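Local coordinates for protein pectate lyase (PDB 3VMV) that probably cleaves polygalacturonate as a secreted pectate lyase of polysaccharide lyase family 1, at residues A[271-283]-A[290-302]. Sequence-based numbering, arbitrary orientation.
Sequences SPSTGYWNLRGNV and SHLNSTTNFTPPY
Trp277 and Thr295 bond to each other twice: Trp277 N donates to Thr295 OG1 at 3.0 Å, and Thr295 N to Trp277 O at 2.8 Å. The second meets the carbonyl oxygen almost head-on. Trp277 O also accepts a longer bond from Thr296 N, from above its carbonyl plane. Thr295 OG1 lies between its own backbone N and carbonyl carbon (chi1 66°), which turns it to Trp277 N and over one indole face. A water joins this hydroxyl to Gly275 O. At the ring edge, Trp277 NE1 bonds weakly to Asn293 O and donates to a second water. Strand 276-280 pairs in parallel with strand 238-242 at one end of the parallel beta-helix, and loop 290-302 crosses its outward edge. There it takes up N-H and C=O groups that another coil would probably use. Leu279 N donates to Ser294 OG at 2.9 Å. Asn278 ND2 donates almost straight (176°) to Phe298 O at 2.9 Å, in the Asn278 amide plane but above the Phe298 carbonyl plane. Asn278 OD1 accepts from a water shared with Asn297 ND2. With an alanine here, Phe298 O would probably lose this donor and the water an acceptor. Phe298 N bonds to Thr296 OG1 in an ST turn.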
loop_
_atom_site.group_PDB
_atom_site.type_symbol
_atom_site.label_atom_id
_atom_site.label_comp_id
_atom_site.label_asym_id
_atom_site.label_seq_id
_atom_site.Cartn_x
_atom_site.Cartn_y
_atom_site.Cartn_z
ATOM N N SER A 271 14.037 15.562 -2.298
ATOM C CA SER A 271 14.380 15.593 -0.849
ATOM C C SER A 271 15.844 16.014 -0.650
ATOM O O SER A 271 16.669 15.863 -1.538
ATOM C CB SER A 271 14.103 14.257 -0.130
ATOM O OG SER A 271 12.727 13.877 -0.178
ATOM N N PRO A 272 16.145 16.560 0.528
ATOM C CA PRO A 272 17.478 17.150 0.668
ATOM C C PRO A 272 18.584 16.142 0.933
ATOM O O PRO A 272 19.761 16.489 0.758
ATOM C CB PRO A 272 17.323 18.121 1.849
ATOM C CG PRO A 272 16.053 17.754 2.527
ATOM C CD PRO A 272 15.172 17.072 1.504
ATOM N N SER A 273 18.237 14.911 1.320
ATOM C CA SER A 273 19.283 13.916 1.576
ATOM C C SER A 273 18.739 12.516 1.331
ATOM O O SER A 273 17.528 12.323 1.213
ATOM C CB SER A 273 19.773 14.024 3.018
ATOM O OG SER A 273 18.718 13.812 3.931
ATOM N N THR A 274 19.667 11.564 1.281
ATOM C CA THR A 274 19.367 10.170 1.000
ATOM C C THR A 274 18.730 9.433 2.170
ATOM O O THR A 274 18.882 9.799 3.330
ATOM C CB THR A 274 20.671 9.462 0.603
ATOM O OG1 THR A 274 20.407 8.179 0.016
ATOM C CG2 THR A 274 21.605 9.286 1.826
ATOM N N GLY A 275 18.061 8.333 1.825
ATOM C CA GLY A 275 17.726 7.303 2.810
ATOM C C GLY A 275 18.754 6.188 2.679
ATOM O O GLY A 275 19.802 6.340 2.043
ATOM N N TYR A 276 18.447 5.066 3.326
ATOM C CA TYR A 276 19.368 3.940 3.401
ATOM C C TYR A 276 18.663 2.651 2.978
ATOM O O TYR A 276 17.407 2.572 2.966
ATOM C CB TYR A 276 19.829 3.769 4.843
ATOM C CG TYR A 276 20.554 4.939 5.445
ATOM C CD1 TYR A 276 21.936 5.032 5.373
ATOM C CD2 TYR A 276 19.846 5.941 6.086
ATOM C CE1 TYR A 276 22.593 6.094 5.959
ATOM C CE2 TYR A 276 20.488 7.004 6.656
ATOM C CZ TYR A 276 21.862 7.074 6.582
ATOM O OH TYR A 276 22.548 8.133 7.163
ATOM N N TRP A 277 19.444 1.603 2.721
ATOM C CA TRP A 277 18.851 0.312 2.282
ATOM C C TRP A 277 19.773 -0.804 2.730
ATOM O O TRP A 277 21.023 -0.681 2.679
ATOM C CB TRP A 277 18.638 0.255 0.757
ATOM C CG TRP A 277 19.782 0.903 -0.041
ATOM C CD1 TRP A 277 20.951 0.315 -0.475
ATOM C CD2 TRP A 277 19.830 2.266 -0.483
ATOM N NE1 TRP A 277 21.715 1.233 -1.163
ATOM C CE2 TRP A 277 21.067 2.449 -1.157
ATOM C CE3 TRP A 277 18.963 3.359 -0.335
ATOM C CZ2 TRP A 277 21.449 3.681 -1.712
ATOM C CZ3 TRP A 277 19.337 4.593 -0.883
ATOM C CH2 TRP A 277 20.569 4.745 -1.559
ATOM N N ASN A 278 19.176 -1.889 3.180
ATOM C CA ASN A 278 19.932 -3.083 3.532
ATOM C C ASN A 278 19.483 -4.145 2.523
ATOM O O ASN A 278 18.285 -4.435 2.443
ATOM C CB ASN A 278 19.576 -3.456 4.965
ATOM C CG ASN A 278 20.303 -4.689 5.431
ATOM O OD1 ASN A 278 21.184 -5.204 4.727
ATOM N ND2 ASN A 278 19.961 -5.167 6.625
ATOM N N LEU A 279 20.411 -4.695 1.748
ATOM C CA LEU A 279 20.058 -5.595 0.656
ATOM C C LEU A 279 20.527 -6.992 1.011
ATOM O O LEU A 279 21.703 -7.204 1.319
ATOM C CB LEU A 279 20.764 -5.136 -0.628
ATOM C CG LEU A 279 20.606 -3.631 -0.938
ATOM C CD1 LEU A 279 21.331 -3.222 -2.238
ATOM C CD2 LEU A 279 19.169 -3.206 -1.010
ATOM N N ARG A 280 19.626 -7.960 0.912
ATOM C CA ARG A 280 20.023 -9.349 1.097
ATOM C C ARG A 280 19.179 -10.285 0.246
ATOM O O ARG A 280 17.925 -10.192 0.245
ATOM C CB ARG A 280 19.838 -9.683 2.565
ATOM C CG ARG A 280 20.098 -11.092 2.959
ATOM C CD ARG A 280 19.972 -11.162 4.491
ATOM N NE ARG A 280 20.019 -12.525 5.028
ATOM C CZ ARG A 280 21.141 -13.199 5.275
ATOM N NH1 ARG A 280 22.323 -12.652 5.011
ATOM N NH2 ARG A 280 21.082 -14.433 5.766
ATOM N N GLY A 281 19.817 -11.183 -0.496
ATOM C CA GLY A 281 19.052 -12.264 -1.113
ATOM C C GLY A 281 18.184 -11.927 -2.297
ATOM O O GLY A 281 17.429 -12.787 -2.751
ATOM N N ASN A 282 18.330 -10.713 -2.835
ATOM C CA ASN A 282 17.523 -10.352 -3.995
ATOM C C ASN A 282 18.049 -10.977 -5.294
ATOM O O ASN A 282 19.230 -11.284 -5.406
ATOM C CB ASN A 282 17.465 -8.838 -4.127
ATOM C CG ASN A 282 16.841 -8.184 -2.898
ATOM O OD1 ASN A 282 15.649 -8.320 -2.670
ATOM N ND2 ASN A 282 17.655 -7.486 -2.096
ATOM N N VAL A 283 17.137 -11.209 -6.235
ATOM C CA VAL A 283 17.495 -11.685 -7.560
ATOM C C VAL A 283 17.175 -10.565 -8.536
ATOM O O VAL A 283 16.048 -10.070 -8.558
ATOM C CB VAL A 283 16.758 -12.978 -7.900
ATOM C CG1 VAL A 283 16.921 -13.316 -9.395
ATOM C CG2 VAL A 283 17.298 -14.137 -7.017
ATOM N N SER A 290 24.836 -3.887 -10.024
ATOM C CA SER A 290 26.245 -4.030 -9.593
ATOM C C SER A 290 26.809 -2.821 -8.841
ATOM O O SER A 290 27.794 -2.928 -8.107
ATOM C CB SER A 290 27.120 -4.400 -10.786
ATOM O OG SER A 290 27.209 -3.314 -11.694
ATOM N N HIS A 291 26.163 -1.680 -9.003
ATOM C CA HIS A 291 26.572 -0.443 -8.365
ATOM C C HIS A 291 26.122 -0.341 -6.930
ATOM O O HIS A 291 26.518 0.603 -6.219
ATOM C CB HIS A 291 25.974 0.733 -9.138
ATOM C CG HIS A 291 24.485 0.720 -9.181
ATOM N ND1 HIS A 291 23.781 -0.170 -9.969
ATOM C CD2 HIS A 291 23.566 1.450 -8.513
ATOM C CE1 HIS A 291 22.493 0.018 -9.790
ATOM N NE2 HIS A 291 22.327 1.005 -8.919
ATOM N N LEU A 292 25.255 -1.263 -6.505
ATOM C CA LEU A 292 24.627 -1.205 -5.167
ATOM C C LEU A 292 25.474 -1.799 -4.024
ATOM O O LEU A 292 26.158 -2.834 -4.192
ATOM C CB LEU A 292 23.295 -1.935 -5.188
ATOM C CG LEU A 292 22.279 -1.272 -6.094
ATOM C CD1 LEU A 292 21.032 -2.199 -6.223
ATOM C CD2 LEU A 292 21.896 0.090 -5.528
ATOM N N ASN A 293 25.421 -1.121 -2.882
ATOM C CA ASN A 293 25.982 -1.583 -1.629
ATOM C C ASN A 293 24.911 -1.419 -0.563
ATOM O O ASN A 293 24.071 -0.521 -0.682
ATOM C CB ASN A 293 27.170 -0.676 -1.195
ATOM C CG ASN A 293 28.322 -0.635 -2.205
ATOM O OD1 ASN A 293 28.944 -1.640 -2.459
ATOM N ND2 ASN A 293 28.600 0.543 -2.772
ATOM N N SER A 294 24.903 -2.282 0.453
ATOM C CA SER A 294 24.058 -2.044 1.621
ATOM C C SER A 294 24.596 -0.866 2.408
ATOM O O SER A 294 25.789 -0.756 2.652
ATOM C CB SER A 294 23.979 -3.270 2.537
ATOM O OG SER A 294 23.236 -4.327 1.942
ATOM N N THR A 295 23.705 0.041 2.761
ATOM C CA THR A 295 24.115 1.252 3.451
ATOM C C THR A 295 23.552 1.323 4.872
ATOM O O THR A 295 23.748 2.311 5.558
ATOM C CB THR A 295 23.732 2.548 2.644
ATOM O OG1 THR A 295 22.292 2.683 2.588
ATOM C CG2 THR A 295 24.285 2.457 1.222
ATOM N N THR A 296 22.769 0.313 5.292
ATOM C CA THR A 296 22.342 0.204 6.680
ATOM C C THR A 296 22.269 -1.277 7.048
ATOM O O THR A 296 22.098 -2.123 6.148
ATOM C CB THR A 296 20.964 0.908 6.952
ATOM O OG1 THR A 296 20.598 0.726 8.331
ATOM C CG2 THR A 296 19.809 0.369 6.078
ATOM N N ASN A 297 22.392 -1.559 8.353
ATOM C CA ASN A 297 22.183 -2.903 8.894
ATOM C C ASN A 297 20.748 -3.111 9.380
ATOM O O ASN A 297 20.436 -4.172 9.949
ATOM C CB ASN A 297 23.104 -3.154 10.086
ATOM C CG ASN A 297 24.559 -3.071 9.732
ATOM O OD1 ASN A 297 25.339 -2.364 10.394
ATOM N ND2 ASN A 297 24.947 -3.794 8.696
ATOM N N PHE A 298 19.879 -2.114 9.176
ATOM C CA PHE A 298 18.479 -2.193 9.627
ATOM C C PHE A 298 17.803 -3.528 9.277
ATOM O O PHE A 298 17.775 -3.947 8.107
ATOM C CB PHE A 298 17.645 -1.053 9.044
ATOM C CG PHE A 298 16.178 -1.208 9.318
ATOM C CD1 PHE A 298 15.665 -1.037 10.582
ATOM C CD2 PHE A 298 15.338 -1.622 8.298
ATOM C CE1 PHE A 298 14.291 -1.225 10.828
ATOM C CE2 PHE A 298 13.986 -1.809 8.533
ATOM C CZ PHE A 298 13.458 -1.617 9.800
ATOM N N THR A 299 17.274 -4.178 10.323
ATOM C CA THR A 299 16.393 -5.350 10.247
ATOM C C THR A 299 15.176 -5.047 11.145
ATOM O O THR A 299 15.318 -4.419 12.205
ATOM C CB THR A 299 17.210 -6.533 10.837
ATOM O OG1 THR A 299 18.374 -6.745 10.009
ATOM C CG2 THR A 299 16.437 -7.786 10.883
ATOM N N PRO A 300 13.968 -5.502 10.745
ATOM C CA PRO A 300 12.776 -5.134 11.498
ATOM C C PRO A 300 12.651 -5.958 12.783
ATOM O O PRO A 300 13.181 -7.069 12.915
ATOM C CB PRO A 300 11.629 -5.467 10.525
ATOM C CG PRO A 300 12.198 -6.651 9.708
ATOM C CD PRO A 300 13.649 -6.297 9.542
ATOM N N PRO A 301 11.936 -5.406 13.739
ATOM C CA PRO A 301 11.836 -5.969 15.084
ATOM C C PRO A 301 10.780 -7.031 15.260
ATOM O O PRO A 301 10.207 -7.082 16.334
ATOM C CB PRO A 301 11.480 -4.743 15.922
ATOM C CG PRO A 301 10.670 -3.900 14.990
ATOM C CD PRO A 301 11.285 -4.089 13.635
ATOM N N TYR A 302 10.494 -7.858 14.264
ATOM C CA TYR A 302 9.451 -8.846 14.425
ATOM C C TYR A 302 9.893 -10.183 13.828
ATOM O O TYR A 302 10.816 -10.223 13.021
ATOM C CB TYR A 302 8.113 -8.385 13.784
ATOM C CG TYR A 302 8.226 -7.895 12.338
ATOM C CD1 TYR A 302 8.537 -8.774 11.300
ATOM C CD2 TYR A 302 8.051 -6.547 12.021
ATOM C CE1 TYR A 302 8.643 -8.335 9.984
ATOM C CE2 TYR A 302 8.158 -6.111 10.684
ATOM C CZ TYR A 302 8.430 -7.000 9.694
ATOM O OH TYR A 302 8.513 -6.542 8.388
HETATM O O HOH W 1 22.370 5.288 1.692
HETATM O O HOH W 2 24.406 1.769 -2.929
HETATM O O HOH W 3 23.780 -4.759 6.008
#